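Side-chain contacts in fimbrin (Schizosaccharomyces pombe, PDB 1RT8), which binds and cross-links actin filaments, supporting cell polarity, cytokinesis, mating and spore formation in fission yeast: residues Trp293-Ser296 with Leu297-Pro301; Asp46-Asp50 with Gly51-Ser55; Ile488-Pro492 with Glu493-Ala497. All blocks are in the same frame, centred on the assembly; numbering follows the deposited sequence.

Interaction 1 (Trp293-Ser296 with Leu297-Pro301); sequences WLNS and LDVTP
Leu-297 lays its CD1 methyl over one face of the Trp-293 indole, where the chain leaves the C-terminal end of helix 282-296 in the third calponin-homology domain. The methyl sits 4.2 Å from the centroid of the six-membered ring of Trp-293 and 16° off the ring normal, a CH-pi contact displaced toward CZ2. Trp-293 reaches it because CG lies anti to the backbone N (chi1 178°), which swings the indole to the carbonyl side, where the residue one turn later arrives. CD2 of Leu-294 meets the same methyl of Leu-297 at 4.2 Å, so a branched leucine suits a place between an aromatic face and a second leucine. This inner side is closed by helices 379-397 and 314-323: Trp-293 packs on Val-386 and Met-390, Leu-294 on Ala-319.

The backbone tightens here. Leu-297 N bonds Leu-294 O at 2.9 Å, and Asp-298 N bonds Asn-295 O at 2.9 Å, both from residue i+3 back to residue i. Asp-298 then takes a positive phi (66°) and turns the chain away.

The outer side is looser. Asp-298 is exposed, and its CB points away from the preceding residues. Ser-296, also exposed though it touches Phe-489, folds back: its OG lies 2.5 Å from Trp-293 O, in the carbonyl plane on a lone pair, a bond whose exact length is doubtful.

Asn-295 is the polar tie to the departing loop, accepting the backbone N-H of Ile-303 on OD1. Near that bond, the CG2 methyl of Val-299 lies 3.8 Å from Asn-295 OD1.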
loop_
_atom_site.group_PDB
_atom_site.type_symbol
_atom_site.label_atom_id
_atom_site.label_comp_id
_atom_site.label_asym_id
_atom_site.label_seq_id
_atom_site.Cartn_x
_atom_site.Cartn_y
_atom_site.Cartn_z
ATOM N N TRP A 293 7.066 2.332 6.076
ATOM C CA TRP A 293 7.113 2.443 7.530
ATOM C C TRP A 293 6.751 3.850 8.020
ATOM O O TRP A 293 5.821 4.022 8.809
ATOM C CB TRP A 293 8.498 2.054 8.051
ATOM C CG TRP A 293 8.610 2.207 9.536
ATOM C CD1 TRP A 293 7.910 1.519 10.481
ATOM C CD2 TRP A 293 9.438 3.137 10.245
ATOM N NE1 TRP A 293 8.246 1.965 11.739
ATOM C CE2 TRP A 293 9.182 2.958 11.623
ATOM C CE3 TRP A 293 10.368 4.105 9.849
ATOM C CZ2 TRP A 293 9.823 3.710 12.610
ATOM C CZ3 TRP A 293 11.009 4.859 10.834
ATOM C CH2 TRP A 293 10.730 4.656 12.199
ATOM N N LEU A 294 7.484 4.858 7.562
ATOM C CA LEU A 294 7.192 6.225 7.981
ATOM C C LEU A 294 5.738 6.607 7.675
ATOM O O LEU A 294 5.082 7.238 8.498
ATOM C CB LEU A 294 8.148 7.212 7.298
ATOM C CG LEU A 294 9.581 7.220 7.840
ATOM C CD1 LEU A 294 10.498 7.984 6.883
ATOM C CD2 LEU A 294 9.603 7.851 9.226
ATOM N N ASN A 295 5.232 6.225 6.501
ATOM C CA ASN A 295 3.855 6.567 6.151
ATOM C C ASN A 295 2.892 5.873 7.097
ATOM O O ASN A 295 1.801 6.380 7.351
ATOM C CB ASN A 295 3.511 6.174 4.702
ATOM C CG ASN A 295 4.023 7.182 3.675
ATOM O OD1 ASN A 295 4.339 8.321 4.010
ATOM N ND2 ASN A 295 4.086 6.765 2.415
ATOM N N SER A 296 3.305 4.724 7.629
ATOM C CA SER A 296 2.467 3.971 8.555
ATOM C C SER A 296 2.302 4.741 9.859
ATOM O O SER A 296 1.376 4.482 10.630
ATOM C CB SER A 296 3.069 2.580 8.838
ATOM O OG SER A 296 4.038 2.624 9.875
ATOM N N LEU A 297 3.202 5.685 10.106
ATOM C CA LEU A 297 3.157 6.494 11.318
ATOM C C LEU A 297 2.254 7.696 11.078
ATOM O O LEU A 297 2.102 8.566 11.948
ATOM C CB LEU A 297 4.554 6.987 11.660
ATOM C CG LEU A 297 5.605 5.919 11.911
ATOM C CD1 LEU A 297 6.940 6.586 12.217
ATOM C CD2 LEU A 297 5.159 5.048 13.072
ATOM N N ASP A 298 1.690 7.750 9.875
ATOM C CA ASP A 298 0.782 8.809 9.447
ATOM C C ASP A 298 1.360 10.226 9.306
ATOM O O ASP A 298 0.693 11.181 9.681
ATOM C CB ASP A 298 -0.449 8.866 10.362
ATOM C CG ASP A 298 -1.700 9.376 9.634
ATOM O OD1 ASP A 298 -1.561 10.106 8.639
ATOM O OD2 ASP A 298 -2.825 9.035 10.062
ATOM N N VAL A 299 2.576 10.374 8.763
ATOM C CA VAL A 299 3.171 11.708 8.575
ATOM C C VAL A 299 2.333 12.413 7.525
ATOM O O VAL A 299 1.958 11.785 6.550
ATOM C CB VAL A 299 4.645 11.623 8.154
ATOM C CG1 VAL A 299 5.427 10.986 9.254
ATOM C CG2 VAL A 299 4.808 10.818 6.862
ATOM N N THR A 300 2.022 13.698 7.730
ATOM C CA THR A 300 1.144 14.458 6.814
ATOM C C THR A 300 1.280 14.231 5.312
ATOM O O THR A 300 0.600 13.350 4.776
ATOM C CB THR A 300 1.198 15.950 7.062
ATOM O OG1 THR A 300 1.054 16.200 8.460
ATOM C CG2 THR A 300 0.059 16.633 6.331
ATOM N N PRO A 301 2.130 15.002 4.596
ATOM C CA PRO A 301 2.157 14.675 3.165
ATOM C C PRO A 301 2.749 13.300 3.050
ATOM O O PRO A 301 3.953 13.151 3.246
ATOM C CB PRO A 301 3.102 15.721 2.548
ATOM C CG PRO A 301 3.382 16.699 3.671
ATOM C CD PRO A 301 3.228 15.909 4.946
#

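Interaction 2 (Asp46-Asp50 with Gly51-Ser55); sequences DQCKD and GLILS
Asp-50 OD1 takes two hydrogen bonds, one from Leu-52 N at 3.1 Å and one from a water, at the turn that starts helix 52-61 in the first calponin-homology domain. The Leu-52 N-H points almost straight at Asp-50 OD1 (163°) but meets it from above the carboxylate plane. Asp-50 places the oxygen there by holding CG between its backbone N and carbonyl carbon (chi1 71°), which folds the short acidic side chain over the first helical residues. Its other oxygen, OD2, forms a salt bridge with Arg-34, so the carboxylate is fixed at both ends and its negative charge is probably balanced.

A type I turn from Cys-48 to Gly-51 carries the chain round, closed by Gly-51 N to Cys-48 O at 3.2 Å. Gly-51, at the N-cap position, has a positive phi (69°), which favours glycine.

Two waters join turn and helix. The one on Asp-50 OD1 also donates to Gln-47 O and accepts from Ile-53 N; the second bridges Cys-48 O and Leu-54 N. Amide groups of the helix's first turn, which lack carbonyl partners earlier in the helix, thus find acceptors.

Around these polar bonds the packing is apolar. Cys-48 SG touches Ile-53 CG2 at 4.3 Å and Leu-54 CG at 4.4 Å; the sulfur rests against both branched chains, which reach on to helices 11-25 and 117-131. Ile-53 sends CD1 back to Gln-47, and the closest approach between their side chains is 3.7 Å, from Ile-53 CD1 to Gln-47 CB.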
loop_
_atom_site.group_PDB
_atom_site.type_symbol
_atom_site.label_atom_id
_atom_site.label_comp_id
_atom_site.label_asym_id
_atom_site.label_seq_id
_atom_site.Cartn_x
_atom_site.Cartn_y
_atom_site.Cartn_z
ATOM N N ASP A 46 -21.476 -9.928 5.438
ATOM C CA ASP A 46 -21.457 -11.187 6.167
ATOM C C ASP A 46 -20.507 -12.119 5.435
ATOM O O ASP A 46 -19.796 -12.914 6.054
ATOM C CB ASP A 46 -22.845 -11.820 6.219
ATOM C CG ASP A 46 -23.768 -11.118 7.186
ATOM O OD1 ASP A 46 -23.376 -10.941 8.361
ATOM O OD2 ASP A 46 -24.889 -10.751 6.774
ATOM N N GLN A 47 -20.502 -12.012 4.113
ATOM C CA GLN A 47 -19.635 -12.832 3.282
ATOM C C GLN A 47 -18.167 -12.429 3.440
ATOM O O GLN A 47 -17.275 -13.169 3.023
ATOM C CB GLN A 47 -20.037 -12.707 1.811
ATOM C CG GLN A 47 -21.363 -13.359 1.469
ATOM C CD GLN A 47 -21.365 -14.839 1.787
ATOM O OE1 GLN A 47 -20.427 -15.554 1.444
ATOM N NE2 GLN A 47 -22.422 -15.308 2.441
ATOM N N CYS A 48 -17.921 -11.261 4.035
ATOM C CA CYS A 48 -16.555 -10.776 4.221
ATOM C C CYS A 48 -15.939 -11.159 5.560
ATOM O O CYS A 48 -14.739 -10.986 5.767
ATOM C CB CYS A 48 -16.510 -9.255 4.070
ATOM S SG CYS A 48 -16.563 -8.676 2.351
ATOM N N LYS A 49 -16.759 -11.705 6.452
ATOM C CA LYS A 49 -16.320 -12.085 7.793
ATOM C C LYS A 49 -15.164 -13.068 7.942
ATOM O O LYS A 49 -14.388 -12.961 8.904
ATOM C CB LYS A 49 -17.510 -12.611 8.598
ATOM C CG LYS A 49 -18.580 -11.564 8.868
ATOM C CD LYS A 49 -19.706 -12.138 9.719
ATOM C CE LYS A 49 -20.680 -11.058 10.146
ATOM N NZ LYS A 49 -21.749 -11.594 11.031
ATOM N N ASP A 50 -15.030 -14.027 7.030
ATOM C CA ASP A 50 -13.945 -14.986 7.181
ATOM C C ASP A 50 -12.662 -14.606 6.464
ATOM O O ASP A 50 -11.752 -15.423 6.350
ATOM C CB ASP A 50 -14.387 -16.407 6.775
ATOM C CG ASP A 50 -14.603 -16.578 5.276
ATOM O OD1 ASP A 50 -14.329 -15.644 4.491
ATOM O OD2 ASP A 50 -15.054 -17.677 4.885
ATOM N N GLY A 51 -12.594 -13.365 5.992
ATOM C CA GLY A 51 -11.404 -12.876 5.315
ATOM C C GLY A 51 -11.008 -13.405 3.942
ATOM O O GLY A 51 -10.076 -12.875 3.334
ATOM N N LEU A 52 -11.686 -14.428 3.435
ATOM C CA LEU A 52 -11.329 -14.983 2.125
ATOM C C LEU A 52 -11.549 -14.018 0.956
ATOM O O LEU A 52 -10.653 -13.814 0.133
ATOM C CB LEU A 52 -12.089 -16.299 1.882
ATOM C CG LEU A 52 -11.630 -17.438 2.801
ATOM C CD1 LEU A 52 -12.514 -18.663 2.609
ATOM C CD2 LEU A 52 -10.184 -17.773 2.508
ATOM N N ILE A 53 -12.738 -13.433 0.883
ATOM C CA ILE A 53 -13.061 -12.486 -0.178
ATOM C C ILE A 53 -12.081 -11.324 -0.184
ATOM O O ILE A 53 -11.571 -10.940 -1.243
ATOM C CB ILE A 53 -14.481 -11.929 -0.005
ATOM C CG1 ILE A 53 -15.500 -13.038 -0.289
ATOM C CG2 ILE A 53 -14.694 -10.740 -0.921
ATOM C CD1 ILE A 53 -16.936 -12.601 -0.136
ATOM N N LEU A 54 -11.815 -10.762 0.994
ATOM C CA LEU A 54 -10.880 -9.640 1.086
ATOM C C LEU A 54 -9.469 -10.035 0.675
ATOM O O LEU A 54 -8.790 -9.276 -0.013
ATOM C CB LEU A 54 -10.878 -9.068 2.507
ATOM C CG LEU A 54 -12.181 -8.343 2.843
ATOM C CD1 LEU A 54 -12.198 -7.934 4.316
ATOM C CD2 LEU A 54 -12.321 -7.134 1.933
ATOM N N SER A 55 -9.027 -11.221 1.095
ATOM C CA SER A 55 -7.693 -11.704 0.741
ATOM C C SER A 55 -7.591 -11.831 -0.774
ATOM O O SER A 55 -6.555 -11.513 -1.365
ATOM C CB SER A 55 -7.412 -13.071 1.390
ATOM O OG SER A 55 -7.228 -12.953 2.790
HETATM O O HOH W 1 -14.796 -13.542 3.258
HETATM O O HOH W 2 -13.194 -11.283 3.440
#

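Interaction 3 (Ile488-Pro492 with Glu493-Ala497); sequences IFILP and EDIVA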
loop_
_atom_site.group_PDB
_atom_site.type_symbol
_atom_site.label_atom_id
_atom_site.label_comp_id
_atom_site.label_asym_id
_atom_site.label_seq_id
_atom_site.Cartn_x
_atom_site.Cartn_y
_atom_site.Cartn_z
ATOM N N ILE A 488 4.777 -6.232 8.727
ATOM C CA ILE A 488 5.949 -6.360 7.863
ATOM C C ILE A 488 5.871 -5.452 6.642
ATOM O O ILE A 488 4.868 -5.445 5.929
ATOM C CB ILE A 488 6.081 -7.821 7.392
ATOM C CG1 ILE A 488 6.162 -8.732 8.615
ATOM C CG2 ILE A 488 7.306 -7.999 6.516
ATOM C CD1 ILE A 488 6.022 -10.181 8.298
ATOM N N PHE A 489 6.939 -4.703 6.395
ATOM C CA PHE A 489 6.971 -3.787 5.268
ATOM C C PHE A 489 7.920 -4.206 4.154
ATOM O O PHE A 489 8.130 -3.447 3.208
ATOM C CB PHE A 489 7.331 -2.375 5.743
ATOM C CG PHE A 489 6.299 -1.763 6.646
ATOM C CD1 PHE A 489 6.631 -1.367 7.937
ATOM C CD2 PHE A 489 4.995 -1.585 6.206
ATOM C CE1 PHE A 489 5.673 -0.803 8.780
ATOM C CE2 PHE A 489 4.021 -1.017 7.045
ATOM C CZ PHE A 489 4.367 -0.628 8.334
ATOM N N ILE A 490 8.500 -5.396 4.265
ATOM C CA ILE A 490 9.403 -5.882 3.229
ATOM C C ILE A 490 8.675 -6.829 2.277
ATOM O O ILE A 490 7.537 -7.215 2.528
ATOM C CB ILE A 490 10.610 -6.643 3.821
ATOM C CG1 ILE A 490 10.130 -7.838 4.657
ATOM C CG2 ILE A 490 11.446 -5.704 4.668
ATOM C CD1 ILE A 490 11.267 -8.776 5.068
ATOM N N LEU A 491 9.343 -7.178 1.183
ATOM C CA LEU A 491 8.812 -8.104 0.193
ATOM C C LEU A 491 9.692 -9.359 0.208
ATOM O O LEU A 491 10.792 -9.359 0.774
ATOM C CB LEU A 491 8.839 -7.484 -1.208
ATOM C CG LEU A 491 7.801 -6.414 -1.574
ATOM C CD1 LEU A 491 8.137 -5.841 -2.950
ATOM C CD2 LEU A 491 6.404 -7.016 -1.577
ATOM N N PRO A 492 9.217 -10.449 -0.410
ATOM C CA PRO A 492 9.995 -11.688 -0.441
ATOM C C PRO A 492 11.426 -11.489 -0.951
ATOM O O PRO A 492 12.390 -12.038 -0.402
ATOM C CB PRO A 492 9.173 -12.580 -1.364
ATOM C CG PRO A 492 7.757 -12.138 -1.077
ATOM C CD PRO A 492 7.895 -10.632 -1.038
ATOM N N GLU A 493 11.556 -10.686 -1.998
ATOM C CA GLU A 493 12.846 -10.436 -2.609
ATOM C C GLU A 493 13.882 -9.850 -1.653
ATOM O O GLU A 493 15.081 -10.024 -1.850
ATOM C CB GLU A 493 12.676 -9.519 -3.823
ATOM C CG GLU A 493 12.368 -8.083 -3.471
ATOM C CD GLU A 493 12.380 -7.183 -4.686
ATOM O OE1 GLU A 493 11.324 -7.039 -5.337
ATOM O OE2 GLU A 493 13.450 -6.630 -4.998
ATOM N N ASP A 494 13.436 -9.155 -0.615
ATOM C CA ASP A 494 14.386 -8.580 0.329
ATOM C C ASP A 494 15.084 -9.671 1.144
ATOM O O ASP A 494 16.252 -9.530 1.530
ATOM C CB ASP A 494 13.675 -7.574 1.231
ATOM C CG ASP A 494 13.098 -6.410 0.446
ATOM O OD1 ASP A 494 13.818 -5.872 -0.426
ATOM O OD2 ASP A 494 11.936 -6.025 0.701
ATOM N N ILE A 495 14.368 -10.764 1.403
ATOM C CA ILE A 495 14.944 -11.890 2.130
ATOM C C ILE A 495 15.828 -12.715 1.174
ATOM O O ILE A 495 16.966 -13.057 1.506
ATOM C CB ILE A 495 13.827 -12.788 2.721
ATOM C CG1 ILE A 495 13.160 -12.070 3.903
ATOM C CG2 ILE A 495 14.395 -14.137 3.145
ATOM C CD1 ILE A 495 11.930 -12.789 4.423
ATOM N N VAL A 496 15.310 -13.016 -0.016
ATOM C CA VAL A 496 16.067 -13.798 -1.005
ATOM C C VAL A 496 17.413 -13.132 -1.344
ATOM O O VAL A 496 18.432 -13.817 -1.507
ATOM C CB VAL A 496 15.239 -14.010 -2.302
ATOM C CG1 VAL A 496 16.095 -14.691 -3.384
ATOM C CG2 VAL A 496 14.019 -14.857 -1.989
ATOM N N ALA A 497 17.417 -11.803 -1.424
ATOM C CA ALA A 497 18.625 -11.048 -1.724
ATOM C C ALA A 497 19.447 -10.772 -0.449
ATOM O O ALA A 497 20.521 -10.174 -0.503
ATOM C CB ALA A 497 18.248 -9.726 -2.406
#
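Asp-494 turns its carboxylate back along the chain so that OD2 meets the backbone N-H of Leu-491, at the entrance to helix 492-496 in the fourth calponin-homology domain. Leu-491 N lies 2.9 Å from Asp-494 OD2 and the bond is nearly straight (178°), reaching the anti side of the carboxylate somewhat out of its plane. In return, Asp-494 N donates to Leu-491 O at 3.0 Å. Asp-494, three residues after Leu-491, thus accepts as the later residue of a capping box does, but leucine has no side-chain acceptor to complete the box. An acidic carboxylate is a suitable acceptor for this N-H near the helix start.

The Ile-490 side chain crosses Asp-494 obliquely, with its CB 3.4 Å from Asp-494 OD2. It meets Ile-495 at about a right angle, CD1 of Ile-490 lying 4.0 Å from CG1 of Ile-495. Holding CG1 between backbone N and carbonyl carbon (chi1 59°) sends that methyl toward the helix, while Ile-490 also rests on Phe-506. Leu-491 and Glu-493 instead run side by side, pointing the same way, and both touch Arg-285.

Pro-492 suits the first turn, where no N-H is needed for a helical bond. Its one carbonyl oxygen serves two donors, Val-496 N at 3.1 Å and Ile-495 N at 3.0 Å.

Asp-494 OD2 also pairs with Arg-285 of helix 282-296 and OD1 with Arg-499, which Glu-493 shares. Such positive neighbours, with the start of a helix, would be expected to favour the ionised carboxylate, so one aspartate both caps its helix and ties it to the third domain.

In the fold
Along the chain interaction 2 comes first, then interaction 1, then interaction 3, in the first, third and fourth calponin-homology domains. Each sits where a helix begins or ends: 52-61, 282-296 and 492-496. Interaction 2, in the first actin-binding region, stands apart, its centre about 28 Å from that of interaction 1 and about 26 Å from that of interaction 3, without touching either. Interactions 1 and 3 share the second actin-binding region and, although their centres are about 20 Å apart, meet directly: Phe-489 CZ packs 3.5 Å from Ser-296 CB, and Phe-489 CE1 3.6 Å from Trp-293 CD1. Helix 282-296 is thus one place where the third domain packs on the fourth within one actin-binding half of the cross-linker.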